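Local coordinates for protein glucosidase (Croceicoccus marinus, PDB 5Z3K) that probably hydrolyses beta-glucosidic bonds as a TIM-barrel beta-glucosidase of glycoside hydrolase family 39, at residues G307-H311 and Y312-D316; A89-D92 and T93-Q97; A110-I113 and P114-K117; V130-I133 and V134-Y137. All coordinates share one frame; numbering follows the deposited sequence.

All four contacts are local, yet they illustrate how chemistry follows position in a TIM barrel. Contacts 2 and 4 are helix turns on helices 89-100 and 123-138. Contact 4 is the most buried, and the two helices meet where D92 reaches H136 and Y137; both combine backbone hydrogen bonds with apolar packing on the inward side, and contact 4 adds a salt bridge. Contacts 1 and 3 are only partly buried and lie in loops that follow barrel strands: a small hairpin and a cis-proline turn, joined by H311 and E112. There, side-chain oxygens and waters add to a few non-repeating backbone bonds.

Contact 1: residues G307-H311 and Y312-D316; sequences GADFH and YNFTD
D309 and Y312 meet inside the tight end of a beta hairpin whose short strands are 308-309 and 314-315. The carboxylate of D309 folds forward over the turn, its CG anti to the backbone N (chi1 176°), and OD1 is gripped by two backbone N-H groups. That of H311, at 2.8 Å, arrives nearly along the C-O axis and closes an Asx turn; that of Y312, also 2.8 Å from OD1, comes from above the carboxylate plane. The other oxygen, OD2, sits at the edges of two rings, 3.6 Å from CD2 of Y312 and 3.6 Å from CE1 of F314, with the carboxylate almost perpendicular to the tyrosine ring (89°). One water donates to OD2 of both D309 and D316 and probably eases the repulsion between the two carboxylates; OD1 of D316 is held by A318 N. With D309 reduced to an alanine, the N-H groups of H311 and Y312 are likely to lose their shared acceptor, freeing the turn to change shape.

Backbone bonds complete the close-packed part: D316 N reaches G307 O at 2.7 Å, D309 N gives a 2.8 Å bond to F314 O, and N313 and F314 both face D309 in a G1 beta bulge, their N-H bonds to D309 O weak. The solvent side is looser. There two waters link F310 O to the amide of N313.

The hairpin follows the last barrel strand, 298-301. H311 ND1 bonds to OE1 of E112, and Y312 packs on P114, both in the loop after strand 104-109.

Contact 2: residues A89-D92 and T93-Q97; sequences AATD and TWVGQ
T93 sits one helical turn beyond A89, in the opening turns of helix 89-100, which forms part of the beta-alpha-beta crossover from barrel strand 53-55 to strand 104-109. The backbone N of T93 bonds to A89 O at 3.1 Å, and its CB lies over A90 O. The hydroxyl is turned back toward the start of the helix, OG1 anti to the carbonyl carbon (chi1 -65°), where a water that donates to A89 O also meets OG1. One water thus spans the backbone of A89 and the hydroxyl of T93.

D92 contributes to the contact chiefly through its backbone: D92 O accepts from G96 N at 2.9 Å. Its carboxylate is directed to another helix, where OD1 takes a hydrogen bond from NE2 of H136 and a weak one from OH of Y137. One residue thus serves its own helix and the neighbouring helix 123-138.

A90 is matched with W94. Its methyl group CB touches CZ3 of the indole at 3.8 Å, while its carbonyl does two jobs, accepting from W94 N and lying against a face of the indole toward the rim. The far end of that ring system is fixed by NE1, which bonds to A31 O, and W59 meets the same ring.

Next along the helix, T91 and V95 face inward to Y137 and to strand 104-109. Their CG2 methyls stand 4.2 Å apart, and CG2 of V95 also comes within 3.2 Å of T91 O, the oxygen that accepts from V95 N.

Contact 3: residues A110-I113 and P114-K117; sequences ASEI and PANK
A cis-proline turn of type VIa shapes this loop at the end of barrel strand 104-109, with the cis peptide between I113 and P114 bringing E112 back to A115 and N116. E112 O accepts a nearly linear 2.8 Å bond from N116 N (164°), the donor lying well above the carbonyl plane; the same oxygen is 2.8 Å from A115 N. E112 is also the centre of an inverse gamma turn, closed by a weak bond from I113 N to S111 O.

A second clasp lies beyond the turn. The hydroxyl of S111 donates to N116 O over 2.6 Å, which its torsion makes possible: OG stands between the backbone N and the carbonyl carbon (chi1 74°), which brings it to the returning backbone at N116 O, tilted 24° from the carbonyl plane. Apolar packing is slight and local, with CG2 of I113 4.2 Å from CB of P114 and CG of E112 4.2 Å from CB of A115.

Water reinforces the bend, donating to OE1 of E112 and accepting from A115 N; OE1 is also the atom that meets H311. Outside the loop, R62 bonds to the carbonyls of S111 and I113, and ND2 of N116 bonds to D64 and T65. The type VIa turn thus lies between strand 104-109 and helix 123-138, at the carboxyl end of the barrel strand, the side on which TIM-barrel glycosidases carry their active site.

Contact 4: residues V130-I133 and V134-Y137; sequences VENI and VRHY
Successive turns of helix 123-138, one of the helices packed round the TIM barrel, bring E131 and R135 together as an i to i+4 salt bridge. The two chains run side by side in the same direction, both extended, with carboxylate and guanidinium planes 45° apart. OE2 of E131 lies at the edge of the guanidinium group, in its plane, and offers its anti lone pair to NH2 of R135 at 3.3 Å; a weaker bond from NE of R135, also 3.3 Å, falls on the same oxygen. The other oxygen, OE1, has its own salt bridge to R185, so the carboxylate is held from two helices. Were R135 a leucine, OE2 of E131 would probably lose its partner within the helix, leaving the carboxylate held by R185 alone of these two arginines and freer to turn.

Beneath the charges runs the ordinary helical backbone, with R135 N bonded to E131 O at 2.8 Å. The buried flank is apolar: CG1 of V130 lies 4.3 Å from CG2 of V134, and CG2 of I133 lies 4.2 Å from CD2 of Y137. That same CD2 comes within 3.3 Å of I133 O. H136 places its CD2 3.3 Å above the centre of the Y137 ring, so an edge of the imidazole lies over the tyrosine face, while H136 also stacks on F88.

Around it, E131, V134 and R135 lean on helix 169-186, I133 and V134 press on W152 of strand 151-154, and Y137 packs against T91 and V95 of helix 89-100.

Contact 1: residues G307-H311 and Y312-D316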
ATOM      1  N   GLY A 307       6.025  11.605  -6.751  1.00 14.06           N
ATOM      2  CA  GLY A 307       6.743  11.943  -5.550  1.00 16.47           C
ATOM      3  C   GLY A 307       6.696  13.402  -5.190  1.00 14.84           C
ATOM      4  O   GLY A 307       7.269  13.784  -4.163  1.00 17.97           O
ATOM      5  N   ALA A 308       6.031  14.228  -5.998  1.00 13.33           N
ATOM      6  CA  ALA A 308       5.832  15.633  -5.675  1.00 14.55           C
ATOM      7  C   ALA A 308       5.073  15.728  -4.359  1.00 17.92           C
ATOM      8  O   ALA A 308       3.916  15.309  -4.262  1.00 18.72           O
ATOM      9  CB  ALA A 308       5.083  16.353  -6.805  1.00 13.68           C
ATOM     10  N   ASP A 309       5.729  16.250  -3.331  1.00 15.84           N
ATOM     11  CA  ASP A 309       5.236  16.214  -1.961  1.00 15.95           C
ATOM     12  C   ASP A 309       4.923  17.651  -1.574  1.00 19.32           C
ATOM     13  O   ASP A 309       5.831  18.475  -1.462  1.00 17.15           O
ATOM     14  CB  ASP A 309       6.287  15.572  -1.051  1.00 14.53           C
ATOM     15  CG  ASP A 309       5.899  15.570   0.426  1.00 16.72           C
ATOM     16  OD1 ASP A 309       5.177  16.477   0.890  1.00 15.58           O
ATOM     17  OD2 ASP A 309       6.354  14.652   1.133  1.00 16.10           O
ATOM     18  N   PHE A 310       3.640  17.952  -1.392  1.00 17.34           N
ATOM     19  CA  PHE A 310       3.185  19.313  -1.138  1.00 17.68           C
ATOM     20  C   PHE A 310       3.071  19.621   0.346  1.00 19.71           C
ATOM     21  O   PHE A 310       2.472  20.635   0.725  1.00 16.96           O
ATOM     22  CB  PHE A 310       1.853  19.548  -1.847  1.00 16.09           C
ATOM     23  CG  PHE A 310       1.954  19.445  -3.344  1.00 18.18           C
ATOM     24  CD1 PHE A 310       1.862  18.220  -3.978  1.00 17.78           C
ATOM     25  CD2 PHE A 310       2.167  20.576  -4.111  1.00 18.79           C
ATOM     26  CE1 PHE A 310       1.967  18.123  -5.364  1.00 17.58           C
ATOM     27  CE2 PHE A 310       2.272  20.492  -5.499  1.00 19.04           C
ATOM     28  CZ  PHE A 310       2.177  19.262  -6.123  1.00 23.00           C
ATOM     29  N   HIS A 311       3.631  18.765   1.190  1.00 14.60           N
ATOM     30  CA  HIS A 311       3.744  19.021   2.616  1.00 18.16           C
ATOM     31  C   HIS A 311       5.178  19.322   3.022  1.00 21.24           C
ATOM     32  O   HIS A 311       5.435  20.335   3.676  1.00 19.13           O
ATOM     33  CB  HIS A 311       3.181  17.814   3.370  1.00 15.28           C
ATOM     34  CG  HIS A 311       1.803  17.448   2.917  1.00 14.09           C
ATOM     35  ND1 HIS A 311       0.680  18.119   3.353  1.00 13.94           N
ATOM     36  CD2 HIS A 311       1.368  16.527   2.022  1.00 15.73           C
ATOM     37  CE1 HIS A 311      -0.391  17.605   2.773  1.00 17.20           C
ATOM     38  NE2 HIS A 311      -0.000  16.636   1.964  1.00 14.51           N
ATOM     39  N   TYR A 312       6.121  18.473   2.615  1.00 21.31           N
ATOM     40  CA  TYR A 312       7.548  18.728   2.759  1.00 20.44           C
ATOM     41  C   TYR A 312       8.114  19.572   1.621  1.00 21.12           C
ATOM     42  O   TYR A 312       9.235  20.074   1.746  1.00 20.79           O
ATOM     43  CB  TYR A 312       8.309  17.402   2.843  1.00 19.01           C
ATOM     44  CG  TYR A 312       8.165  16.718   4.177  1.00 22.72           C
ATOM     45  CD1 TYR A 312       9.038  16.995   5.211  1.00 20.41           C
ATOM     46  CD2 TYR A 312       7.143  15.803   4.404  1.00 19.29           C
ATOM     47  CE1 TYR A 312       8.905  16.378   6.448  1.00 23.34           C
ATOM     48  CE2 TYR A 312       7.001  15.184   5.633  1.00 23.27           C
ATOM     49  CZ  TYR A 312       7.885  15.477   6.648  1.00 26.17           C
ATOM     50  OH  TYR A 312       7.752  14.866   7.874  1.00 29.29           O
ATOM     51  N   ASN A 313       7.371  19.734   0.526  1.00 20.67           N
ATOM     52  CA  ASN A 313       7.757  20.588  -0.604  1.00 17.36           C
ATOM     53  C   ASN A 313       9.085  20.156  -1.224  1.00 24.01           C
ATOM     54  O   ASN A 313      10.020  20.950  -1.376  1.00 20.14           O
ATOM     55  CB  ASN A 313       7.781  22.059  -0.196  1.00 24.74           C
ATOM     56  CG  ASN A 313       6.399  22.582   0.098  1.00 28.49           C
ATOM     57  OD1 ASN A 313       5.467  22.350  -0.670  1.00 33.01           O
ATOM     58  ND2 ASN A 313       6.247  23.267   1.225  1.00 32.86           N
ATOM     59  N   PHE A 314       9.153  18.878  -1.593  1.00 22.98           N
ATOM     60  CA  PHE A 314      10.249  18.323  -2.379  1.00 25.01           C
ATOM     61  C   PHE A 314       9.692  17.170  -3.207  1.00 21.08           C
ATOM     62  O   PHE A 314       8.490  16.889  -3.181  1.00 18.37           O
ATOM     63  CB  PHE A 314      11.413  17.869  -1.487  1.00 19.77           C
ATOM     64  CG  PHE A 314      11.215  16.510  -0.860  1.00 23.72           C
ATOM     65  CD1 PHE A 314      10.080  16.233  -0.109  1.00 21.80           C
ATOM     66  CD2 PHE A 314      12.165  15.516  -1.016  1.00 20.17           C
ATOM     67  CE1 PHE A 314       9.897  14.992   0.463  1.00 18.91           C
ATOM     68  CE2 PHE A 314      11.995  14.265  -0.436  1.00 21.99           C
ATOM     69  CZ  PHE A 314      10.857  14.003   0.300  1.00 21.28           C
ATOM     70  N   THR A 315      10.573  16.511  -3.963  1.00 22.74           N
ATOM     71  CA  THR A 315      10.202  15.344  -4.760  1.00 19.80           C
ATOM     72  C   THR A 315      10.743  14.106  -4.064  1.00 21.66           C
ATOM     73  O   THR A 315      11.954  13.853  -4.066  1.00 22.19           O
ATOM     74  CB  THR A 315      10.724  15.446  -6.190  1.00 21.46           C
ATOM     75  OG1 THR A 315      10.153  16.597  -6.813  1.00 23.16           O
ATOM     76  CG2 THR A 315      10.321  14.203  -6.982  1.00 20.24           C
ATOM     77  N   ASP A 316       9.847  13.346  -3.471  1.00 18.50           N
ATOM     78  CA  ASP A 316      10.242  12.166  -2.728  1.00 19.76           C
ATOM     79  C   ASP A 316      10.652  11.067  -3.706  1.00 17.05           C
ATOM     80  O   ASP A 316       9.872  10.719  -4.600  1.00 15.64           O
ATOM     81  CB  ASP A 316       9.076  11.716  -1.853  1.00 17.41           C
ATOM     82  CG  ASP A 316       9.483  10.729  -0.777  1.00 17.12           C
ATOM     83  OD1 ASP A 316      10.302   9.830  -1.056  1.00 17.60           O
ATOM     84  OD2 ASP A 316       8.967  10.850   0.356  1.00 16.91           O
TER
HETATM   85  O   HOH W   1       6.609  12.046   0.733  1.00 16.13           O
HETATM   86  O   HOH W   2       2.912  23.070  -1.219  1.00 32.77           O
HETATM   87  O   HOH W   3       3.311  23.387   2.193  1.00 33.74           O

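Contact 2: residues A89-D92 and T93-Q97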
ATOM      1  N   ALA A  89     -13.157  21.289  -1.323  1.00 16.36           N
ATOM      2  CA  ALA A  89     -13.127  21.272  -2.783  1.00 15.94           C
ATOM      3  C   ALA A  89     -12.058  20.325  -3.320  1.00 15.11           C
ATOM      4  O   ALA A  89     -12.354  19.435  -4.127  1.00 15.15           O
ATOM      5  CB  ALA A  89     -12.918  22.682  -3.336  1.00 19.32           C
ATOM      6  N   ALA A  90     -10.801  20.509  -2.905  1.00 11.20           N
ATOM      7  CA  ALA A  90      -9.748  19.690  -3.507  1.00 10.73           C
ATOM      8  C   ALA A  90      -9.897  18.240  -3.078  1.00 12.06           C
ATOM      9  O   ALA A  90      -9.719  17.318  -3.886  1.00 12.09           O
ATOM     10  CB  ALA A  90      -8.365  20.231  -3.129  1.00 15.51           C
ATOM     11  N   THR A  91     -10.235  18.024  -1.806  1.00 12.02           N
ATOM     12  CA  THR A  91     -10.430  16.663  -1.320  1.00 14.71           C
ATOM     13  C   THR A  91     -11.601  15.990  -2.036  1.00 15.64           C
ATOM     14  O   THR A  91     -11.528  14.806  -2.388  1.00 12.53           O
ATOM     15  CB  THR A  91     -10.642  16.676   0.196  1.00 13.72           C
ATOM     16  OG1 THR A  91      -9.558  17.366   0.827  1.00 14.42           O
ATOM     17  CG2 THR A  91     -10.700  15.242   0.737  1.00  9.89           C
ATOM     18  N   ASP A  92     -12.677  16.742  -2.287  1.00 12.17           N
ATOM     19  CA  ASP A  92     -13.790  16.216  -3.071  1.00 14.18           C
ATOM     20  C   ASP A  92     -13.314  15.723  -4.428  1.00 11.13           C
ATOM     21  O   ASP A  92     -13.772  14.687  -4.920  1.00 12.22           O
ATOM     22  CB  ASP A  92     -14.857  17.294  -3.292  1.00 13.08           C
ATOM     23  CG  ASP A  92     -15.724  17.540  -2.076  1.00 15.99           C
ATOM     24  OD1 ASP A  92     -15.594  16.816  -1.068  1.00 13.68           O
ATOM     25  OD2 ASP A  92     -16.540  18.487  -2.139  1.00 16.62           O
ATOM     26  N   THR A  93     -12.416  16.475  -5.062  1.00 12.76           N
ATOM     27  CA  THR A  93     -11.941  16.100  -6.386  1.00 12.12           C
ATOM     28  C   THR A  93     -11.174  14.784  -6.334  1.00 13.03           C
ATOM     29  O   THR A  93     -11.411  13.878  -7.143  1.00 12.60           O
ATOM     30  CB  THR A  93     -11.088  17.232  -6.947  1.00 13.36           C
ATOM     31  OG1 THR A  93     -11.934  18.375  -7.122  1.00 16.04           O
ATOM     32  CG2 THR A  93     -10.471  16.865  -8.291  1.00 13.39           C
ATOM     33  N   TRP A  94     -10.281  14.644  -5.356  1.00 12.31           N
ATOM     34  CA  TRP A  94      -9.495  13.419  -5.253  1.00 11.57           C
ATOM     35  C   TRP A  94     -10.359  12.234  -4.835  1.00 14.71           C
ATOM     36  O   TRP A  94     -10.143  11.104  -5.298  1.00 12.67           O
ATOM     37  CB  TRP A  94      -8.335  13.638  -4.288  1.00 13.21           C
ATOM     38  CG  TRP A  94      -7.246  14.513  -4.876  1.00 10.82           C
ATOM     39  CD1 TRP A  94      -6.680  14.387  -6.109  1.00 12.52           C
ATOM     40  CD2 TRP A  94      -6.582  15.622  -4.243  1.00 14.31           C
ATOM     41  NE1 TRP A  94      -5.716  15.353  -6.293  1.00 13.36           N
ATOM     42  CE2 TRP A  94      -5.637  16.124  -5.164  1.00 12.79           C
ATOM     43  CE3 TRP A  94      -6.712  16.250  -2.997  1.00 14.34           C
ATOM     44  CZ2 TRP A  94      -4.815  17.226  -4.878  1.00 13.54           C
ATOM     45  CZ3 TRP A  94      -5.894  17.350  -2.708  1.00 13.15           C
ATOM     46  CH2 TRP A  94      -4.961  17.825  -3.648  1.00 14.86           C
ATOM     47  N   VAL A  95     -11.344  12.470  -3.964  1.00 13.04           N
ATOM     48  CA  VAL A  95     -12.270  11.401  -3.591  1.00 13.18           C
ATOM     49  C   VAL A  95     -13.057  10.941  -4.810  1.00 14.67           C
ATOM     50  O   VAL A  95     -13.219   9.740  -5.058  1.00 11.39           O
ATOM     51  CB  VAL A  95     -13.196  11.873  -2.456  1.00 15.22           C
ATOM     52  CG1 VAL A  95     -14.417  10.965  -2.307  1.00 15.76           C
ATOM     53  CG2 VAL A  95     -12.414  11.953  -1.141  1.00  9.24           C
ATOM     54  N   GLY A  96     -13.551  11.895  -5.602  1.00 13.52           N
ATOM     55  CA  GLY A  96     -14.279  11.523  -6.800  1.00 12.50           C
ATOM     56  C   GLY A  96     -13.412  10.779  -7.798  1.00 13.39           C
ATOM     57  O   GLY A  96     -13.859   9.812  -8.418  1.00 13.39           O
ATOM     58  N   GLN A  97     -12.153  11.200  -7.947  1.00 10.86           N
ATOM     59  CA  GLN A  97     -11.241  10.481  -8.836  1.00 14.42           C
ATOM     60  C   GLN A  97     -11.053   9.050  -8.369  1.00 12.72           C
ATOM     61  O   GLN A  97     -11.097   8.109  -9.173  1.00 12.87           O
ATOM     62  CB  GLN A  97      -9.882  11.179  -8.897  1.00 13.21           C
ATOM     63  CG  GLN A  97      -9.887  12.511  -9.649  1.00 11.89           C
ATOM     64  CD  GLN A  97      -8.608  13.297  -9.434  1.00 13.25           C
ATOM     65  OE1 GLN A  97      -7.668  12.818  -8.790  1.00 12.18           O
ATOM     66  NE2 GLN A  97      -8.564  14.522  -9.970  1.00 14.38           N
TER
HETATM   67  O   HOH W   4     -14.219  20.188  -5.866  1.00 24.20           O

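Contact 3: residues A110-I113 and P114-K117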
ATOM      1  N   ALA A 110      -5.113  13.886  10.028  1.00 13.84           N
ATOM      2  CA  ALA A 110      -3.817  14.354  10.515  1.00 14.81           C
ATOM      3  C   ALA A 110      -3.688  15.854  10.307  1.00 16.88           C
ATOM      4  O   ALA A 110      -4.332  16.435   9.429  1.00 14.94           O
ATOM      5  CB  ALA A 110      -2.658  13.638   9.808  1.00 14.22           C
ATOM      6  N   SER A 111      -2.819  16.474  11.113  1.00 14.04           N
ATOM      7  CA  SER A 111      -2.537  17.894  10.959  1.00 13.07           C
ATOM      8  C   SER A 111      -1.631  18.118   9.748  1.00 17.39           C
ATOM      9  O   SER A 111      -1.276  17.186   9.015  1.00 17.11           O
ATOM     10  CB  SER A 111      -1.892  18.461  12.228  1.00 15.55           C
ATOM     11  OG  SER A 111      -0.541  18.032  12.336  1.00 15.14           O
ATOM     12  N   GLU A 112      -1.247  19.380   9.535  1.00 16.54           N
ATOM     13  CA  GLU A 112      -0.393  19.764   8.411  1.00 15.94           C
ATOM     14  C   GLU A 112       1.081  19.485   8.731  1.00 17.49           C
ATOM     15  O   GLU A 112       1.925  20.380   8.820  1.00 19.17           O
ATOM     16  CB  GLU A 112      -0.625  21.227   8.049  1.00 14.49           C
ATOM     17  CG  GLU A 112       0.087  21.680   6.798  1.00 17.35           C
ATOM     18  CD  GLU A 112      -0.046  20.679   5.659  1.00 17.31           C
ATOM     19  OE1 GLU A 112       0.987  20.161   5.198  1.00 15.11           O
ATOM     20  OE2 GLU A 112      -1.191  20.419   5.235  1.00 16.41           O
ATOM     21  N   ILE A 113       1.373  18.207   8.922  1.00 17.50           N
ATOM     22  CA  ILE A 113       2.757  17.743   9.082  1.00 19.19           C
ATOM     23  C   ILE A 113       3.514  17.971   7.778  1.00 17.62           C
ATOM     24  O   ILE A 113       3.042  17.528   6.715  1.00 17.48           O
ATOM     25  CB  ILE A 113       2.776  16.258   9.463  1.00 17.16           C
ATOM     26  CG1 ILE A 113       2.078  16.038  10.809  1.00 16.01           C
ATOM     27  CG2 ILE A 113       4.206  15.714   9.433  1.00 17.87           C
ATOM     28  CD1 ILE A 113       1.460  14.645  10.977  1.00 19.63           C
ATOM     29  N   PRO A 114       4.720  18.585   7.803  1.00 17.09           N
ATOM     30  CA  PRO A 114       5.480  18.963   9.005  1.00 18.02           C
ATOM     31  C   PRO A 114       5.321  20.402   9.488  1.00 20.95           C
ATOM     32  O   PRO A 114       5.940  20.753  10.486  1.00 22.78           O
ATOM     33  CB  PRO A 114       6.928  18.752   8.559  1.00 20.68           C
ATOM     34  CG  PRO A 114       6.900  19.193   7.128  1.00 20.39           C
ATOM     35  CD  PRO A 114       5.536  18.756   6.589  1.00 21.25           C
ATOM     36  N   ALA A 115       4.545  21.232   8.796  1.00 19.44           N
ATOM     37  CA  ALA A 115       4.464  22.630   9.214  1.00 22.95           C
ATOM     38  C   ALA A 115       3.917  22.742  10.629  1.00 23.76           C
ATOM     39  O   ALA A 115       4.396  23.557  11.428  1.00 22.78           O
ATOM     40  CB  ALA A 115       3.610  23.427   8.229  1.00 20.40           C
ATOM     41  N   ASN A 116       2.949  21.898  10.977  1.00 19.33           N
ATOM     42  CA  ASN A 116       2.329  21.943  12.296  1.00 19.70           C
ATOM     43  C   ASN A 116       1.997  20.538  12.768  1.00 18.72           C
ATOM     44  O   ASN A 116       1.314  19.793  12.059  1.00 20.09           O
ATOM     45  CB  ASN A 116       1.045  22.771  12.288  1.00 21.06           C
ATOM     46  CG  ASN A 116       0.287  22.636  13.585  1.00 19.57           C
ATOM     47  OD1 ASN A 116       0.848  22.865  14.644  1.00 21.68           O
ATOM     48  ND2 ASN A 116      -0.973  22.221  13.513  1.00 18.93           N
ATOM     49  N   LYS A 117       2.453  20.189  13.978  1.00 20.22           N
ATOM     50  CA  LYS A 117       2.112  18.901  14.573  1.00 17.23           C
ATOM     51  C   LYS A 117       1.478  19.049  15.950  1.00 19.97           C
ATOM     52  O   LYS A 117       1.456  18.082  16.729  1.00 19.98           O
ATOM     53  CB  LYS A 117       3.329  17.977  14.649  1.00 25.23           C
ATOM     54  CG  LYS A 117       4.563  18.587  15.250  1.00 24.98           C
ATOM     55  CD  LYS A 117       5.493  19.071  14.150  1.00 27.26           C
ATOM     56  CE  LYS A 117       6.884  19.360  14.682  1.00 31.30           C
ATOM     57  NZ  LYS A 117       7.674  20.037  13.613  1.00 35.01           N
TER
HETATM   58  O   HOH W   5       3.408  21.217   5.705  1.00 20.93           O

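Contact 4: residues V130-I133 and V134-Y137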
ATOM      1  N   VAL A 130     -14.594  16.574  12.983  1.00 15.70           N
ATOM      2  CA  VAL A 130     -14.307  15.257  12.405  1.00 17.82           C
ATOM      3  C   VAL A 130     -15.599  14.565  12.001  1.00 23.89           C
ATOM      4  O   VAL A 130     -15.686  13.948  10.929  1.00 19.18           O
ATOM      5  CB  VAL A 130     -13.495  14.381  13.378  1.00 16.46           C
ATOM      6  CG1 VAL A 130     -13.400  12.929  12.841  1.00 13.35           C
ATOM      7  CG2 VAL A 130     -12.107  14.964  13.604  1.00 15.48           C
ATOM      8  N   GLU A 131     -16.629  14.673  12.840  1.00 17.76           N
ATOM      9  CA  GLU A 131     -17.877  13.976  12.550  1.00 20.35           C
ATOM     10  C   GLU A 131     -18.511  14.494  11.262  1.00 18.88           C
ATOM     11  O   GLU A 131     -18.996  13.706  10.442  1.00 18.63           O
ATOM     12  CB  GLU A 131     -18.843  14.112  13.730  1.00 21.95           C
ATOM     13  CG  GLU A 131     -20.216  13.487  13.499  1.00 25.55           C
ATOM     14  CD  GLU A 131     -21.135  13.625  14.703  1.00 36.51           C
ATOM     15  OE1 GLU A 131     -20.670  14.102  15.760  1.00 34.61           O
ATOM     16  OE2 GLU A 131     -22.324  13.258  14.589  1.00 39.66           O
ATOM     17  N   ASN A 132     -18.504  15.812  11.050  1.00 20.49           N
ATOM     18  CA  ASN A 132     -19.111  16.345   9.834  1.00 20.78           C
ATOM     19  C   ASN A 132     -18.241  16.149   8.602  1.00 21.51           C
ATOM     20  O   ASN A 132     -18.772  16.132   7.486  1.00 19.25           O
ATOM     21  CB  ASN A 132     -19.450  17.827  10.007  1.00 17.19           C
ATOM     22  CG  ASN A 132     -20.670  18.035  10.890  1.00 24.51           C
ATOM     23  OD1 ASN A 132     -21.486  17.120  11.065  1.00 23.47           O
ATOM     24  ND2 ASN A 132     -20.795  19.230  11.463  1.00 24.80           N
ATOM     25  N   ILE A 133     -16.921  16.025   8.763  1.00 20.23           N
ATOM     26  CA  ILE A 133     -16.105  15.581   7.639  1.00 16.59           C
ATOM     27  C   ILE A 133     -16.525  14.179   7.232  1.00 18.06           C
ATOM     28  O   ILE A 133     -16.677  13.872   6.040  1.00 14.32           O
ATOM     29  CB  ILE A 133     -14.607  15.650   7.999  1.00 20.52           C
ATOM     30  CG1 ILE A 133     -14.168  17.112   8.104  1.00 17.28           C
ATOM     31  CG2 ILE A 133     -13.756  14.872   6.981  1.00 16.48           C
ATOM     32  CD1 ILE A 133     -12.895  17.313   8.866  1.00 14.26           C
ATOM     33  N   VAL A 134     -16.753  13.310   8.220  1.00 15.55           N
ATOM     34  CA  VAL A 134     -17.183  11.951   7.922  1.00 16.23           C
ATOM     35  C   VAL A 134     -18.562  11.964   7.279  1.00 19.09           C
ATOM     36  O   VAL A 134     -18.810  11.254   6.300  1.00 17.24           O
ATOM     37  CB  VAL A 134     -17.154  11.087   9.198  1.00 15.28           C
ATOM     38  CG1 VAL A 134     -17.708   9.693   8.925  1.00 17.13           C
ATOM     39  CG2 VAL A 134     -15.731  10.990   9.750  1.00 16.75           C
ATOM     40  N   ARG A 135     -19.478  12.777   7.815  1.00 19.73           N
ATOM     41  CA  ARG A 135     -20.818  12.861   7.242  1.00 19.37           C
ATOM     42  C   ARG A 135     -20.783  13.413   5.825  1.00 18.33           C
ATOM     43  O   ARG A 135     -21.614  13.040   4.991  1.00 19.20           O
ATOM     44  CB  ARG A 135     -21.708  13.738   8.125  1.00 20.71           C
ATOM     45  CG  ARG A 135     -22.171  13.052   9.392  1.00 20.51           C
ATOM     46  CD  ARG A 135     -23.162  13.905  10.193  1.00 27.61           C
ATOM     47  NE  ARG A 135     -23.483  13.236  11.451  1.00 26.96           N
ATOM     48  CZ  ARG A 135     -24.258  12.156  11.543  1.00 24.89           C
ATOM     49  NH1 ARG A 135     -24.821  11.642  10.456  1.00 30.28           N
ATOM     50  NH2 ARG A 135     -24.474  11.591  12.724  1.00 30.77           N
ATOM     51  N   HIS A 136     -19.843  14.311   5.540  1.00 16.04           N
ATOM     52  CA  HIS A 136     -19.712  14.819   4.180  1.00 16.26           C
ATOM     53  C   HIS A 136     -19.314  13.712   3.208  1.00 18.16           C
ATOM     54  O   HIS A 136     -19.807  13.670   2.074  1.00 15.02           O
ATOM     55  CB  HIS A 136     -18.701  15.965   4.152  1.00 14.22           C
ATOM     56  CG  HIS A 136     -18.416  16.487   2.785  1.00 16.80           C
ATOM     57  ND1 HIS A 136     -19.274  17.338   2.114  1.00 18.95           N
ATOM     58  CD2 HIS A 136     -17.362  16.286   1.960  1.00 16.29           C
ATOM     59  CE1 HIS A 136     -18.760  17.635   0.935  1.00 16.61           C
ATOM     60  NE2 HIS A 136     -17.602  17.005   0.814  1.00 16.62           N
ATOM     61  N   TYR A 137     -18.444  12.795   3.626  1.00 17.85           N
ATOM     62  CA  TYR A 137     -17.971  11.771   2.702  1.00 16.32           C
ATOM     63  C   TYR A 137     -18.733  10.456   2.793  1.00 18.94           C
ATOM     64  O   TYR A 137     -18.521   9.586   1.946  1.00 18.49           O
ATOM     65  CB  TYR A 137     -16.466  11.533   2.901  1.00 13.35           C
ATOM     66  CG  TYR A 137     -15.691  12.720   2.371  1.00 13.60           C
ATOM     67  CD1 TYR A 137     -15.714  13.023   1.012  1.00 14.43           C
ATOM     68  CD2 TYR A 137     -15.010  13.581   3.228  1.00 12.79           C
ATOM     69  CE1 TYR A 137     -15.044  14.119   0.512  1.00 16.00           C
ATOM     70  CE2 TYR A 137     -14.333  14.688   2.734  1.00 11.83           C
ATOM     71  CZ  TYR A 137     -14.351  14.952   1.377  1.00 12.93           C
ATOM     72  OH  TYR A 137     -13.708  16.069   0.871  1.00 14.11           O
TER